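PDB 4CU9: beta-galactosidase from Streptococcus pneumoniae, which is probably a multi-modular cell-surface enzyme cleaving beta-galactosides from glycans, represented here by a calcium-binding carbohydrate-binding module. Local coordinates for residues V104-E109 with G123-N128; Q81-F86 with T180-S185. All coordinates share one frame; numbering follows the deposited sequence.

How the contacts relate
Contact 2 pairs two strands of the beta-sandwich, while contact 1 brings together two loops of the segment between strands 97-103 and 132-139. Along the chain, both loops of contact 1 fall between the two strands joined in contact 2. The contact centres are 23 Å apart, and the nearest atoms about 10 Å. Strand 61-70 touches both phenylalanines of contact 1 through Ile-67 and pairs antiparallel with strand 73-86, whose later part enters contact 2. Contact 2 is close to the calcium ion, about 8 Å from the side chain of Thr-180. Ile-177 and Glu-178, earlier on the same strand, help form the metal site with Tyr-37, Asp-40 and Asp-42.

Contact 1 of 2, residues V104-E109 with G123-N128; sequences VGPGFE and GHPFNN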
loop_
_atom_site.group_PDB
_atom_site.type_symbol
_atom_site.label_atom_id
_atom_site.label_comp_id
_atom_site.label_asym_id
_atom_site.label_seq_id
_atom_site.Cartn_x
_atom_site.Cartn_y
_atom_site.Cartn_z
ATOM N N VAL A 104 -10.063 -5.603 9.428
ATOM C CA VAL A 104 -11.107 -6.229 10.242
ATOM C C VAL A 104 -11.173 -5.579 11.627
ATOM O O VAL A 104 -11.769 -6.148 12.550
ATOM C CB VAL A 104 -10.857 -7.735 10.424
ATOM C CG1 VAL A 104 -10.981 -8.516 9.109
ATOM C CG2 VAL A 104 -9.487 -7.988 11.060
ATOM N N GLY A 105 -10.594 -4.377 11.775
ATOM C CA GLY A 105 -10.574 -3.733 13.072
ATOM C C GLY A 105 -11.792 -2.866 13.342
ATOM O O GLY A 105 -12.811 -2.917 12.627
ATOM N N PRO A 106 -11.705 -2.042 14.390
ATOM C CA PRO A 106 -12.830 -1.151 14.697
ATOM C C PRO A 106 -13.056 -0.068 13.659
ATOM O O PRO A 106 -12.220 0.139 12.749
ATOM C CB PRO A 106 -12.437 -0.567 16.053
ATOM C CG PRO A 106 -10.940 -0.579 16.041
ATOM C CD PRO A 106 -10.589 -1.863 15.336
ATOM N N GLY A 107 -14.185 0.632 13.778
ATOM C CA GLY A 107 -14.438 1.785 12.949
ATOM C C GLY A 107 -13.296 2.786 13.131
ATOM O O GLY A 107 -12.604 2.787 14.140
ATOM N N PHE A 108 -13.032 3.576 12.118
ATOM C CA PHE A 108 -11.846 4.456 12.088
ATOM C C PHE A 108 -12.086 5.643 11.195
ATOM O O PHE A 108 -13.064 5.687 10.443
ATOM C CB PHE A 108 -10.628 3.675 11.552
ATOM C CG PHE A 108 -10.808 3.210 10.116
ATOM C CD1 PHE A 108 -11.522 2.087 9.843
ATOM C CD2 PHE A 108 -10.231 3.889 9.063
ATOM C CE1 PHE A 108 -11.727 1.676 8.528
ATOM C CE2 PHE A 108 -10.417 3.480 7.757
ATOM C CZ PHE A 108 -11.139 2.353 7.486
ATOM N N GLU A 109 -11.198 6.628 11.292
ATOM C CA GLU A 109 -11.138 7.716 10.334
ATOM C C GLU A 109 -9.793 7.646 9.612
ATOM O O GLU A 109 -8.880 6.969 10.062
ATOM C CB GLU A 109 -11.339 9.105 11.001
ATOM C CG GLU A 109 -10.311 9.486 12.061
ATOM C CD GLU A 109 -10.682 10.814 12.759
ATOM O OE1 GLU A 109 -10.588 11.909 12.151
ATOM O OE2 GLU A 109 -11.100 10.768 13.915
ATOM N N GLY A 123 -1.128 5.363 17.556
ATOM C CA GLY A 123 -2.404 4.969 18.177
ATOM C C GLY A 123 -3.549 4.653 17.211
ATOM O O GLY A 123 -4.576 4.116 17.628
ATOM N N HIS A 124 -3.366 4.936 15.923
ATOM C CA HIS A 124 -4.392 4.640 14.926
ATOM C C HIS A 124 -4.603 3.106 14.838
ATOM O O HIS A 124 -3.643 2.332 14.885
ATOM C CB HIS A 124 -4.016 5.198 13.558
ATOM C CG HIS A 124 -5.159 5.211 12.584
ATOM N ND1 HIS A 124 -5.540 4.113 11.842
ATOM C CD2 HIS A 124 -6.075 6.177 12.320
ATOM C CE1 HIS A 124 -6.599 4.430 11.111
ATOM N NE2 HIS A 124 -6.943 5.676 11.391
ATOM N N PRO A 125 -5.844 2.653 14.705
ATOM C CA PRO A 125 -6.052 1.173 14.661
ATOM C C PRO A 125 -5.352 0.417 13.524
ATOM O O PRO A 125 -5.139 -0.771 13.634
ATOM C CB PRO A 125 -7.581 1.032 14.626
ATOM C CG PRO A 125 -8.085 2.353 14.178
ATOM C CD PRO A 125 -7.119 3.378 14.678
ATOM N N PHE A 126 -4.953 1.124 12.457
ATOM C CA PHE A 126 -4.173 0.549 11.387
ATOM C C PHE A 126 -2.842 0.006 11.895
ATOM O O PHE A 126 -2.309 -0.937 11.322
ATOM C CB PHE A 126 -3.914 1.550 10.259
ATOM C CG PHE A 126 -5.060 1.715 9.319
ATOM C CD1 PHE A 126 -6.342 1.239 9.608
ATOM C CD2 PHE A 126 -4.857 2.359 8.141
ATOM C CE1 PHE A 126 -7.372 1.400 8.689
ATOM C CE2 PHE A 126 -5.875 2.555 7.238
ATOM C CZ PHE A 126 -7.127 2.050 7.490
ATOM N N ASN A 127 -2.360 0.518 13.014
ATOM C CA ASN A 127 -1.079 0.135 13.509
ATOM C C ASN A 127 -1.093 -1.125 14.381
ATOM O O ASN A 127 -0.034 -1.602 14.783
ATOM C CB ASN A 127 -0.443 1.320 14.236
ATOM C CG ASN A 127 1.052 1.183 14.391
ATOM O OD1 ASN A 127 1.744 0.749 13.482
ATOM N ND2 ASN A 127 1.563 1.556 15.559
ATOM N N ASN A 128 -2.263 -1.718 14.593
ATOM C CA ASN A 128 -2.380 -2.917 15.360
ATOM C C ASN A 128 -2.527 -4.113 14.411
ATOM O O ASN A 128 -3.526 -4.208 13.715
ATOM C CB ASN A 128 -3.597 -2.817 16.285
ATOM C CG ASN A 128 -3.838 -4.117 17.077
ATOM O OD1 ASN A 128 -3.134 -5.096 16.910
ATOM N ND2 ASN A 128 -4.840 -4.108 17.905
#
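From Pro-106 to Glu-109 the backbone is extended and passes beside the short 3-10 turn of Pro-125 to Asn-127, which is closed by a bond from Asn-127 N to His-124 O. The polar link between the loops is made by the imidazole of His-124. Its NE2 donates to Glu-109 O over 2.7 Å with an N-H...O angle of 170°; the oxygen lies in the ring plane and the approach is nearly along the C=O axis. At the other nitrogen, ND1 accepts from Phe-126 N at 3.1 Å, this donor being tilted 20° from the plane. Two bonds of opposite direction thus fix the rotation of the ring and are consistent with a neutral imidazole protonated at NE2.

Apolar groups fill in beside this bridge. The phenyl of Phe-108 is set between its own backbone N and carbonyl carbon (chi1 63°), which turns it to the Phe-126 ring. Atom CE1 of Phe-126 sits over one face of Phe-108, toward the rim, and the closest approach is 3.6 Å from Phe-108 CE2 to Phe-126 CZ. The planes meet obliquely, with centroids 5.0 Å apart. Pro-125 touches the extended segment at two points: its CG packs on Phe-108 CB at 3.9 Å, and its CB meets Pro-106 CG at 4.0 Å. Tyr-103 and Trp-132 extend the aromatic cluster, Tyr-103 meeting Phe-108 edge-to-face and Trp-132 doing the same with Phe-126.

Together these contacts form a loop-loop junction between the end of strand 97-103 and the start of strand 132-139, where a histidine-to-carbonyl bond and a proline-aromatic cluster join the two loops to each other, and Phe-108 and Phe-126 also touch Ile-67 of strand 61-70 in the beta-sandwich of this galactose-binding-like domain.

Contact 2 of 2, residues Q81-F86 with T180-S185; sequences QAKLHF and TFLAPS
Thr-180 O is gripped by two hydrogen bonds, from Lys-83 N at 2.9 Å and from a water whose oxygen is 2.8 Å away, and Ala-82 CA adds a C-H...O contact to it at 3.1 Å. This carbonyl lies in an antiparallel strand pair of the beta-sandwich of the galactose-binding-like domain, strand 81-86 and strand 180-182 running at 162° to each other. The same water donates to Lys-83 O, which also accepts from Thr-180 N at 3.0 Å; one water therefore donates to both Lys-83 O and Thr-180 O, two acceptors 3.5 Å apart, each of which also takes a backbone N-H from the other strand.

Lys-83 with Thr-180 and Gln-81 with Leu-182 are hydrogen-bonded pairs, and Ala-82 with Phe-181 is the non-hydrogen-bonded pair between them. The bond from Leu-182 N to Gln-81 O is the shortest between the strands, 2.8 Å, although the donor stands 38° out of the carbonyl plane.

Side chains divide by sheet face. On the one bearing Lys-83, Thr-180 and Leu-182, the lysine chain runs diagonally past the leucine, with Lys-83 CE 3.9 Å from Leu-182 CD1, before a bend at chi4 (-85°) brings its amino group to Glu-148 and Asn-150. The opposite face is buried: Ala-82 also touches Val-151 and Phe-153 of the next strand, and Phe-181 lies against Trp-163 with nearly parallel planes. Across the pair, Phe-181 CD1 reaches Ala-82 CB at 3.9 Å, while the bridging water lies over one face of the Phe-181 ring, offset toward its rim.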
loop_
_atom_site.group_PDB
_atom_site.type_symbol
_atom_site.label_atom_id
_atom_site.label_comp_id
_atom_site.label_asym_id
_atom_site.label_seq_id
_atom_site.Cartn_x
_atom_site.Cartn_y
_atom_site.Cartn_z
ATOM N N GLN A 81 -10.092 -8.418 -6.932
ATOM C CA GLN A 81 -8.971 -8.289 -7.851
ATOM C C GLN A 81 -8.122 -7.100 -7.394
ATOM O O GLN A 81 -8.614 -6.188 -6.713
ATOM C CB GLN A 81 -9.461 -8.069 -9.281
ATOM C CG GLN A 81 -10.465 -9.128 -9.783
ATOM C CD GLN A 81 -10.888 -8.857 -11.209
ATOM O OE1 GLN A 81 -11.989 -8.359 -11.474
ATOM N NE2 GLN A 81 -10.017 -9.166 -12.125
ATOM N N ALA A 82 -6.858 -7.125 -7.776
ATOM C CA ALA A 82 -5.935 -6.050 -7.443
ATOM C C ALA A 82 -4.913 -5.916 -8.532
ATOM O O ALA A 82 -4.642 -6.855 -9.286
ATOM C CB ALA A 82 -5.255 -6.302 -6.111
ATOM N N LYS A 83 -4.335 -4.728 -8.607
ATOM C CA LYS A 83 -3.212 -4.454 -9.496
ATOM C C LYS A 83 -2.096 -3.822 -8.707
ATOM O O LYS A 83 -2.339 -2.981 -7.822
ATOM C CB LYS A 83 -3.596 -3.501 -10.608
ATOM C CG LYS A 83 -4.523 -4.168 -11.603
ATOM C CD LYS A 83 -5.126 -3.158 -12.537
ATOM C CE LYS A 83 -6.162 -3.796 -13.437
ATOM N NZ LYS A 83 -5.511 -4.393 -14.627
ATOM N N LEU A 84 -0.888 -4.213 -9.061
ATOM C CA LEU A 84 0.316 -3.757 -8.406
ATOM C C LEU A 84 1.324 -3.320 -9.444
ATOM O O LEU A 84 1.613 -4.101 -10.371
ATOM C CB LEU A 84 0.901 -4.933 -7.617
ATOM C CG LEU A 84 0.115 -5.445 -6.423
ATOM C CD1 LEU A 84 0.684 -6.738 -5.880
ATOM C CD2 LEU A 84 0.232 -4.406 -5.349
ATOM N N HIS A 85 1.860 -2.105 -9.330
ATOM C CA HIS A 85 2.936 -1.646 -10.226
ATOM C C HIS A 85 4.128 -1.221 -9.372
ATOM O O HIS A 85 4.069 -0.173 -8.702
ATOM C CB HIS A 85 2.459 -0.449 -11.037
ATOM C CG HIS A 85 3.297 -0.125 -12.236
ATOM N ND1 HIS A 85 4.528 -0.687 -12.480
ATOM C CD2 HIS A 85 3.053 0.705 -13.281
ATOM C CE1 HIS A 85 5.009 -0.224 -13.627
ATOM N NE2 HIS A 85 4.127 0.615 -14.138
ATOM N N PHE A 86 5.185 -2.011 -9.380
ATOM C CA PHE A 86 6.371 -1.732 -8.599
ATOM C C PHE A 86 7.404 -0.981 -9.403
ATOM O O PHE A 86 7.428 -1.055 -10.645
ATOM C CB PHE A 86 6.972 -3.033 -8.057
ATOM C CG PHE A 86 6.084 -3.720 -7.065
ATOM C CD1 PHE A 86 5.963 -3.221 -5.784
ATOM C CD2 PHE A 86 5.402 -4.873 -7.388
ATOM C CE1 PHE A 86 5.149 -3.825 -4.860
ATOM C CE2 PHE A 86 4.616 -5.498 -6.472
ATOM C CZ PHE A 86 4.504 -4.987 -5.201
ATOM N N THR A 180 -4.086 -0.770 -6.853
ATOM C CA THR A 180 -5.525 -0.692 -7.102
ATOM C C THR A 180 -6.211 -1.955 -6.587
ATOM O O THR A 180 -5.638 -3.080 -6.662
ATOM C CB THR A 180 -5.799 -0.573 -8.621
ATOM O OG1 THR A 180 -4.893 0.357 -9.214
ATOM C CG2 THR A 180 -7.180 -0.085 -8.882
ATOM N N PHE A 181 -7.431 -1.773 -6.082
ATOM C CA PHE A 181 -8.305 -2.874 -5.715
ATOM C C PHE A 181 -9.574 -2.759 -6.534
ATOM O O PHE A 181 -10.061 -1.646 -6.737
ATOM C CB PHE A 181 -8.601 -2.852 -4.223
ATOM C CG PHE A 181 -7.356 -2.965 -3.398
ATOM C CD1 PHE A 181 -6.757 -4.199 -3.195
ATOM C CD2 PHE A 181 -6.717 -1.822 -2.932
ATOM C CE1 PHE A 181 -5.579 -4.294 -2.465
ATOM C CE2 PHE A 181 -5.531 -1.912 -2.213
ATOM C CZ PHE A 181 -4.954 -3.152 -2.008
ATOM N N LEU A 182 -10.129 -3.888 -6.977
ATOM C CA LEU A 182 -11.267 -3.831 -7.894
ATOM C C LEU A 182 -12.337 -4.861 -7.569
ATOM O O LEU A 182 -12.047 -5.868 -6.969
ATOM C CB LEU A 182 -10.797 -4.039 -9.323
ATOM C CG LEU A 182 -9.808 -3.020 -9.908
ATOM C CD1 LEU A 182 -9.425 -3.445 -11.310
ATOM C CD2 LEU A 182 -10.359 -1.596 -9.935
ATOM N N ALA A 183 -13.555 -4.582 -8.035
ATOM C CA ALA A 183 -14.748 -5.390 -7.816
ATOM C C ALA A 183 -14.591 -6.730 -8.492
ATOM O O ALA A 183 -13.804 -6.852 -9.414
ATOM C CB ALA A 183 -16.003 -4.684 -8.363
ATOM N N PRO A 184 -15.339 -7.741 -8.033
ATOM C CA PRO A 184 -15.327 -9.022 -8.740
ATOM C C PRO A 184 -15.720 -8.936 -10.209
ATOM O O PRO A 184 -16.462 -8.024 -10.610
ATOM C CB PRO A 184 -16.384 -9.866 -7.991
ATOM C CG PRO A 184 -16.606 -9.170 -6.688
ATOM C CD PRO A 184 -16.247 -7.733 -6.881
ATOM N N SER A 185 -15.224 -9.902 -10.993
ATOM C CA SER A 185 -15.878 -10.291 -12.240
ATOM C C SER A 185 -17.229 -10.937 -11.839
ATOM O O SER A 185 -17.224 -11.804 -10.971
ATOM C CB SER A 185 -15.012 -11.290 -13.023
ATOM O OG SER A 185 -13.808 -10.666 -13.444
HETATM O O HOH W 1 -3.350 -3.768 -5.198
#